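Side-chain contacts in geranylgeranyl pyrophosphate synthase (Corynebacterium glutamicum, PDB 3LK5), which probably catalyses the chain-building condensation of allylic diphosphates with isopentenyl diphosphate in isoprenoid biosynthesis, with magnesium as cofactor: residues A287-R292 with E322-T327; G280-L285 with A306-V311; S210-K215 with F253-D258. One frame throughout, in Å; residues are numbered along the deposited sequence.

The segment 280-285 connects all three contacts of this helical enzyme. Its Leu285 CD1 lies 4.0 Å from Ile324 CG2 of interaction 1, whose first segment belongs to the same helix, 284-296. On the other flank, Val284 CB sits 3.8 Å from Leu255 CD2 of interaction 3, and Thr283 CG2 is 3.6 Å from Asp258 OD1. Interactions 1 and 3 do not touch, their nearest atoms being about 7 Å apart. Relative to the magnesium ligand Asp194, whose metal is absent from this chain, side-chain separations are about 5 Å for Arg282 in interaction 2 and about 7 Å for Asn212 in interaction 3. Interaction 1 lies away from the metal-binding residues.

Interaction 1 (A287-R292 with E322-T327)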
# COMPACT_ATOMS: atom_id res chain seq x y z
N ALA A 287 -12.44 -8.92 26.86
CA ALA A 287 -11.40 -9.46 27.74
C ALA A 287 -11.79 -9.32 29.22
O ALA A 287 -11.65 -10.28 30.01
CB ALA A 287 -10.05 -8.80 27.46
N LEU A 288 -12.27 -8.14 29.59
CA LEU A 288 -12.75 -7.88 30.93
C LEU A 288 -14.00 -8.72 31.25
O LEU A 288 -14.13 -9.21 32.39
CB LEU A 288 -13.02 -6.39 31.14
CG LEU A 288 -11.83 -5.40 31.15
CD1 LEU A 288 -12.35 -3.95 31.09
CD2 LEU A 288 -10.93 -5.60 32.37
N ALA A 289 -14.90 -8.93 30.28
CA ALA A 289 -16.09 -9.78 30.53
C ALA A 289 -15.69 -11.22 30.87
O ALA A 289 -16.33 -11.85 31.73
CB ALA A 289 -17.06 -9.75 29.35
N LEU A 290 -14.66 -11.72 30.20
CA LEU A 290 -14.21 -13.10 30.43
C LEU A 290 -13.46 -13.21 31.74
O LEU A 290 -13.70 -14.13 32.52
CB LEU A 290 -13.40 -13.64 29.26
CG LEU A 290 -14.22 -13.89 27.99
CD1 LEU A 290 -13.29 -14.09 26.75
CD2 LEU A 290 -15.16 -15.08 28.18
N GLN A 291 -12.59 -12.24 32.00
CA GLN A 291 -11.90 -12.14 33.30
C GLN A 291 -12.91 -12.25 34.47
O GLN A 291 -12.74 -13.03 35.43
CB GLN A 291 -11.22 -10.78 33.35
CG GLN A 291 -10.08 -10.59 34.31
CD GLN A 291 -9.15 -9.48 33.83
OE1 GLN A 291 -8.35 -9.67 32.90
NE2 GLN A 291 -9.22 -8.31 34.49
N ARG A 292 -13.96 -11.46 34.38
CA ARG A 292 -14.98 -11.43 35.42
C ARG A 292 -15.86 -12.66 35.45
O ARG A 292 -16.15 -13.20 36.53
CB ARG A 292 -15.84 -10.19 35.23
CG ARG A 292 -15.13 -8.90 35.42
CD ARG A 292 -16.03 -7.77 34.95
NE ARG A 292 -15.56 -6.54 35.54
CZ ARG A 292 -15.98 -6.09 36.71
NH1 ARG A 292 -16.93 -6.73 37.38
NH2 ARG A 292 -15.49 -4.96 37.18
N GLU A 322 -26.13 -10.28 26.82
CA GLU A 322 -26.65 -10.19 28.20
C GLU A 322 -25.68 -10.85 29.20
O GLU A 322 -25.53 -10.35 30.32
CB GLU A 322 -28.09 -10.72 28.34
CG GLU A 322 -29.19 -9.85 27.65
CD GLU A 322 -29.06 -8.32 27.96
OE1 GLU A 322 -28.66 -7.95 29.08
OE2 GLU A 322 -29.36 -7.49 27.08
N HIS A 323 -25.03 -11.95 28.81
CA HIS A 323 -24.02 -12.57 29.68
C HIS A 323 -22.88 -11.57 29.91
O HIS A 323 -22.43 -11.40 31.05
CB HIS A 323 -23.45 -13.89 29.11
CG HIS A 323 -24.37 -15.07 29.23
ND1 HIS A 323 -24.94 -15.48 30.42
CD2 HIS A 323 -24.75 -15.99 28.30
CE1 HIS A 323 -25.68 -16.56 30.21
NE2 HIS A 323 -25.55 -16.91 28.95
N ILE A 324 -22.43 -10.89 28.85
CA ILE A 324 -21.41 -9.86 28.98
C ILE A 324 -21.85 -8.73 29.93
O ILE A 324 -21.11 -8.38 30.84
CB ILE A 324 -20.99 -9.29 27.57
CG1 ILE A 324 -20.21 -10.36 26.81
CG2 ILE A 324 -20.13 -8.00 27.71
CD1 ILE A 324 -20.01 -10.03 25.30
N ARG A 325 -23.05 -8.19 29.72
CA ARG A 325 -23.57 -7.15 30.61
C ARG A 325 -23.59 -7.59 32.09
O ARG A 325 -23.22 -6.79 32.98
CB ARG A 325 -24.99 -6.74 30.22
CG ARG A 325 -25.42 -5.42 30.91
CD ARG A 325 -26.96 -5.22 30.91
NE ARG A 325 -27.57 -5.46 29.59
CZ ARG A 325 -27.56 -4.57 28.59
NH1 ARG A 325 -26.99 -3.37 28.74
NH2 ARG A 325 -28.12 -4.90 27.43
N ALA A 326 -24.01 -8.83 32.34
CA ALA A 326 -24.16 -9.30 33.74
C ALA A 326 -22.82 -9.36 34.48
O ALA A 326 -22.80 -9.39 35.71
CB ALA A 326 -24.88 -10.67 33.79
N THR A 327 -21.70 -9.36 33.73
CA THR A 327 -20.37 -9.42 34.35
C THR A 327 -19.97 -8.11 35.04
O THR A 327 -19.09 -8.10 35.90
CB THR A 327 -19.26 -9.77 33.34
OG1 THR A 327 -19.13 -8.70 32.41
CG2 THR A 327 -19.51 -11.10 32.58
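The guanidinium group of Arg292 meets the backbone carbonyl of Thr327 obliquely, neither squarely over a face nor cleanly at an edge. NH1 donates to Thr327 O at 3.0 Å with a bent N-H...O angle of 136°, and the acceptor stands 31° out of the guanidinium plane while the donor lies in the carbonyl plane. The other guanidinium, that of Arg325, holds Glu322 of its own segment at its edge and in plane.

From CG to NE the Arg292 chain is extended, and it passes close to its acceptor, with CD 3.2 Å from Thr327 O. Beside it, Ala289 CB touches Ile324 CG2 at 3.9 Å; the CA atoms of this pair, 5.5 Å apart, are the nearest across the segments. Separately, the methyl CG2 of Thr327 lies against the backbone oxygen Ala289 O at 3.4 Å. With chi1 at 66°, Thr327 turns OG1 back toward its own helix, giving a short hydrogen bond to Ile324 O; OG1 is also bonded to Ala329 N, at the start of helix 329-347.

Thr327 O has a second donor in Gln296 NE2, and Arg292 NE forms a salt bridge with Glu332. Chemically, this is a small apolar touch of Ala289 on Ile324 with a polar rim. Two side chains of helix 284-296 grip the Thr327 carbonyl and so tie segment 322-327 to that helix, while the arginine charge is probably offset in part by Glu332 of helix 329-347.

Interaction 2 (G280-L285 with A306-V311); sequences GKRTVL and AGVGKV
Arg282 and Val308 supply the side-chain part of this contact, crossing at about a right angle, with NH2 of Arg282 lying 3.8 Å from CG2 of Val308. The CB bond of the arginine points neither at segment 306-311 nor away from it; a bend at the second torsion (chi2 -78°), followed by a stretched chain, brings the guanidinium to the valine. Val308 directs its own CB bond toward the arginine's segment. Its chi1 of -65° sets CG1 anti to the carbonyl carbon and leaves CG2, between the backbone N and the carbonyl carbon, as the methyl that does the touching. The guanidinium meets this methyl obliquely.

The backbones close where side chains are absent. Gly280 and Gly309 approach to 3.5 Å between their CA atoms, and Gly280 N is 3.4 Å from Gly309 CA. The site a beta carbon would take on Gly280 is 3.0 Å from Gly309 CA, too near for two carbons, and its absence lets the turns lie directly against each other. Each glycine has positive phi, 67° at Gly280, where a Schellman motif ends helix 275-278. Gly309 is also joined by a backbone hydrogen bond to Ile277, in that short helix.

Local bonds shape both turns: Thr283 OG1 accepts from Leu286 N as the N-cap of helix 284-296, and Gly307 O accepts from Lys310 N at 3.1 Å and Val311 N at 3.0 Å.

No hydrogen bond runs between the two segments; what holds here is van der Waals contact, two glycine turns and the Arg282-Val308 touch. The same arginine side chain also touches Glu203 and comes within about 5 Å of that of Asp194, a magnesium ligand, consistent with a positive contribution to the electrostatics of the metal site.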
# COMPACT_ATOMS: atom_id res chain seq x y z
N GLY A 280 -16.52 -11.66 16.20
CA GLY A 280 -15.45 -12.08 17.12
C GLY A 280 -14.35 -11.07 17.43
O GLY A 280 -13.19 -11.46 17.63
N LYS A 281 -14.69 -9.78 17.49
CA LYS A 281 -13.67 -8.74 17.82
C LYS A 281 -13.07 -8.98 19.20
O LYS A 281 -13.81 -9.23 20.17
CB LYS A 281 -14.28 -7.33 17.79
CG LYS A 281 -14.64 -6.77 16.40
CD LYS A 281 -13.53 -5.87 15.79
CE LYS A 281 -13.42 -4.47 16.43
NZ LYS A 281 -14.25 -3.40 15.76
N ARG A 282 -11.76 -8.86 19.32
CA ARG A 282 -11.10 -9.04 20.61
C ARG A 282 -10.91 -7.72 21.37
O ARG A 282 -9.81 -7.15 21.44
CB ARG A 282 -9.77 -9.79 20.44
CG ARG A 282 -9.99 -11.20 19.97
CD ARG A 282 -10.44 -12.08 21.12
NE ARG A 282 -11.07 -13.30 20.66
CZ ARG A 282 -11.62 -14.21 21.47
NH1 ARG A 282 -11.59 -14.08 22.80
NH2 ARG A 282 -12.19 -15.29 20.94
N THR A 283 -12.01 -7.26 21.97
CA THR A 283 -12.06 -5.97 22.61
C THR A 283 -11.60 -6.00 24.07
O THR A 283 -11.51 -7.08 24.72
CB THR A 283 -13.50 -5.41 22.51
OG1 THR A 283 -14.41 -6.33 23.14
CG2 THR A 283 -13.92 -5.25 21.04
N VAL A 284 -11.33 -4.81 24.61
CA VAL A 284 -11.15 -4.67 26.04
C VAL A 284 -12.43 -5.09 26.80
O VAL A 284 -12.33 -5.76 27.84
CB VAL A 284 -10.76 -3.22 26.42
CG1 VAL A 284 -10.91 -2.97 27.93
CG2 VAL A 284 -9.29 -2.94 25.95
N LEU A 285 -13.59 -4.71 26.28
CA LEU A 285 -14.89 -5.15 26.84
C LEU A 285 -14.94 -6.69 26.98
O LEU A 285 -15.25 -7.24 28.07
CB LEU A 285 -16.06 -4.69 25.95
CG LEU A 285 -17.49 -5.14 26.31
CD1 LEU A 285 -17.92 -4.61 27.68
CD2 LEU A 285 -18.54 -4.81 25.25
N ALA A 306 -17.77 -19.85 23.75
CA ALA A 306 -18.27 -20.72 22.69
C ALA A 306 -18.95 -19.92 21.60
O ALA A 306 -18.93 -20.32 20.44
CB ALA A 306 -19.23 -21.76 23.26
N GLY A 307 -19.52 -18.78 21.98
CA GLY A 307 -20.37 -18.03 21.08
C GLY A 307 -19.71 -16.94 20.24
O GLY A 307 -20.12 -16.73 19.11
N VAL A 308 -18.71 -16.26 20.77
CA VAL A 308 -18.13 -15.09 20.07
C VAL A 308 -17.44 -15.47 18.77
O VAL A 308 -16.59 -16.36 18.73
CB VAL A 308 -17.16 -14.24 20.93
CG1 VAL A 308 -17.92 -13.59 22.10
CG2 VAL A 308 -15.95 -15.07 21.42
N GLY A 309 -17.83 -14.77 17.70
CA GLY A 309 -17.27 -14.98 16.36
C GLY A 309 -17.79 -16.25 15.71
O GLY A 309 -17.31 -16.64 14.65
N LYS A 310 -18.76 -16.89 16.36
CA LYS A 310 -19.32 -18.16 15.89
C LYS A 310 -20.84 -18.14 15.75
O LYS A 310 -21.39 -18.81 14.89
CB LYS A 310 -18.88 -19.32 16.79
CG LYS A 310 -17.37 -19.56 16.80
CD LYS A 310 -16.98 -20.61 17.82
CE LYS A 310 -15.63 -20.28 18.46
NZ LYS A 310 -15.45 -21.05 19.72
N VAL A 311 -21.52 -17.37 16.59
CA VAL A 311 -22.98 -17.25 16.48
C VAL A 311 -23.39 -16.23 15.41
O VAL A 311 -22.59 -15.37 15.02
CB VAL A 311 -23.65 -16.92 17.83
CG1 VAL A 311 -23.45 -18.06 18.82
CG2 VAL A 311 -23.14 -15.60 18.40

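Interaction 3 (S210-K215 with F253-D258)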
# COMPACT_ATOMS: atom_id res chain seq x y z
N SER A 210 -2.95 -2.43 23.58
CA SER A 210 -1.95 -2.10 22.57
C SER A 210 -2.58 -1.87 21.22
O SER A 210 -2.21 -0.91 20.51
CB SER A 210 -0.85 -3.17 22.47
OG SER A 210 -0.13 -3.22 23.69
N VAL A 211 -3.51 -2.74 20.85
CA VAL A 211 -4.22 -2.56 19.60
C VAL A 211 -4.92 -1.18 19.59
O VAL A 211 -4.82 -0.42 18.61
CB VAL A 211 -5.26 -3.66 19.38
CG1 VAL A 211 -6.12 -3.33 18.18
CG2 VAL A 211 -4.58 -5.04 19.21
N ASN A 212 -5.61 -0.85 20.69
CA ASN A 212 -6.29 0.45 20.75
C ASN A 212 -5.32 1.65 20.61
O ASN A 212 -5.64 2.62 19.90
CB ASN A 212 -7.11 0.59 22.04
CG ASN A 212 -8.31 -0.34 22.10
OD1 ASN A 212 -8.93 -0.57 23.19
ND2 ASN A 212 -8.70 -0.88 20.96
N ARG A 213 -4.16 1.57 21.26
CA ARG A 213 -3.14 2.63 21.25
C ARG A 213 -2.64 2.93 19.81
O ARG A 213 -2.44 4.12 19.45
CB ARG A 213 -1.97 2.19 22.10
CG ARG A 213 -0.80 3.12 22.14
CD ARG A 213 0.30 2.58 23.07
NE ARG A 213 1.52 3.37 22.87
CZ ARG A 213 2.76 3.00 23.20
NH1 ARG A 213 3.00 1.82 23.76
NH2 ARG A 213 3.76 3.83 22.94
N PHE A 214 -2.45 1.85 19.04
CA PHE A 214 -1.75 1.93 17.73
C PHE A 214 -2.72 1.90 16.56
O PHE A 214 -2.66 2.78 15.70
CB PHE A 214 -0.68 0.83 17.61
CG PHE A 214 0.49 1.05 18.52
CD1 PHE A 214 1.37 2.12 18.28
CD2 PHE A 214 0.67 0.25 19.65
CE1 PHE A 214 2.48 2.35 19.15
CE2 PHE A 214 1.75 0.45 20.49
CZ PHE A 214 2.65 1.51 20.27
N LYS A 215 -3.65 0.93 16.54
CA LYS A 215 -4.59 0.83 15.44
C LYS A 215 -5.62 1.97 15.46
O LYS A 215 -6.05 2.42 14.41
CB LYS A 215 -5.29 -0.53 15.45
CG LYS A 215 -6.30 -0.73 14.31
CD LYS A 215 -7.02 -2.10 14.40
CE LYS A 215 -8.46 -1.94 13.93
NZ LYS A 215 -9.14 -3.23 13.62
N PHE A 253 -12.22 6.81 22.34
CA PHE A 253 -13.05 6.66 21.16
C PHE A 253 -13.21 5.18 20.77
O PHE A 253 -14.32 4.75 20.46
CB PHE A 253 -12.42 7.47 19.99
CG PHE A 253 -12.98 7.17 18.64
CD1 PHE A 253 -14.18 7.74 18.22
CD2 PHE A 253 -12.28 6.33 17.76
CE1 PHE A 253 -14.70 7.49 16.93
CE2 PHE A 253 -12.80 6.05 16.46
CZ PHE A 253 -14.01 6.64 16.06
N GLN A 254 -12.12 4.41 20.77
CA GLN A 254 -12.24 2.98 20.42
C GLN A 254 -13.10 2.25 21.45
O GLN A 254 -13.91 1.39 21.10
CB GLN A 254 -10.89 2.28 20.38
CG GLN A 254 -11.05 0.83 19.84
CD GLN A 254 -11.70 0.82 18.49
OE1 GLN A 254 -11.25 1.53 17.60
NE2 GLN A 254 -12.78 0.05 18.32
N LEU A 255 -12.87 2.58 22.72
CA LEU A 255 -13.72 1.95 23.80
C LEU A 255 -15.20 2.25 23.60
O LEU A 255 -16.04 1.35 23.75
CB LEU A 255 -13.27 2.38 25.18
CG LEU A 255 -11.85 1.96 25.61
CD1 LEU A 255 -11.56 2.59 26.98
CD2 LEU A 255 -11.68 0.43 25.65
N ARG A 256 -15.52 3.49 23.25
CA ARG A 256 -16.93 3.85 22.95
C ARG A 256 -17.43 3.05 21.76
O ARG A 256 -18.58 2.56 21.76
CB ARG A 256 -17.09 5.36 22.66
CG ARG A 256 -18.53 5.79 22.24
CD ARG A 256 -19.61 5.38 23.31
NE ARG A 256 -19.36 6.11 24.55
CZ ARG A 256 -19.75 5.73 25.78
NH1 ARG A 256 -20.41 4.59 25.96
NH2 ARG A 256 -19.44 6.51 26.82
N ASP A 257 -16.59 2.94 20.73
CA ASP A 257 -16.95 2.18 19.53
C ASP A 257 -17.19 0.68 19.85
O ASP A 257 -18.11 0.06 19.29
CB ASP A 257 -15.86 2.36 18.45
CG ASP A 257 -16.10 3.60 17.56
OD1 ASP A 257 -17.02 4.41 17.84
OD2 ASP A 257 -15.35 3.78 16.57
N ASP A 258 -16.38 0.12 20.76
CA ASP A 258 -16.58 -1.25 21.22
C ASP A 258 -17.94 -1.39 21.93
O ASP A 258 -18.66 -2.34 21.68
CB ASP A 258 -15.50 -1.70 22.18
CG ASP A 258 -14.10 -1.70 21.57
OD1 ASP A 258 -13.93 -1.74 20.33
OD2 ASP A 258 -13.16 -1.68 22.37
O HOH W 1 -10.83 -2.74 22.76
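Asn212 lays its amide against the aliphatic part of Gln254, the two side chains crossing at about a right angle. ND2 of Asn212 stands 3.1 Å from CG of Gln254, a tight van der Waals approach and not a bond. Their amide planes are only 27° apart. At the other end of the asparagine amide, OD1 is 3.8 Å from CD2 of Leu255. One water bridges the segments, donating to Asn212 OD1 at 2.9 Å and to Asp258 OD2 at 2.6 Å.

Phe253 and Gln254 correspond to the FQ that precedes the second aspartate-rich motif of this family, whose first two aspartates would be Asp257 and Asp258. The axes of segments 210-215 and 253-258 approach to 10.5 Å, their directions 117° apart, a separation that the Asn212 and Gln254 side chains span.

A second shell sets the glutamine. Bent at chi2 (56°), Gln254 turns its amide toward Asp258, one turn on, and NE2 donates to Asp258 OD1 at 2.9 Å, nearly straight but from above the carboxylate plane; OE1 is bonded to Thr216 OG1, on the helix of Asn212. Val284 packs on both Asn212 and Leu255. Farther out, Lys215 NZ forms a salt bridge with the magnesium ligand Asp194.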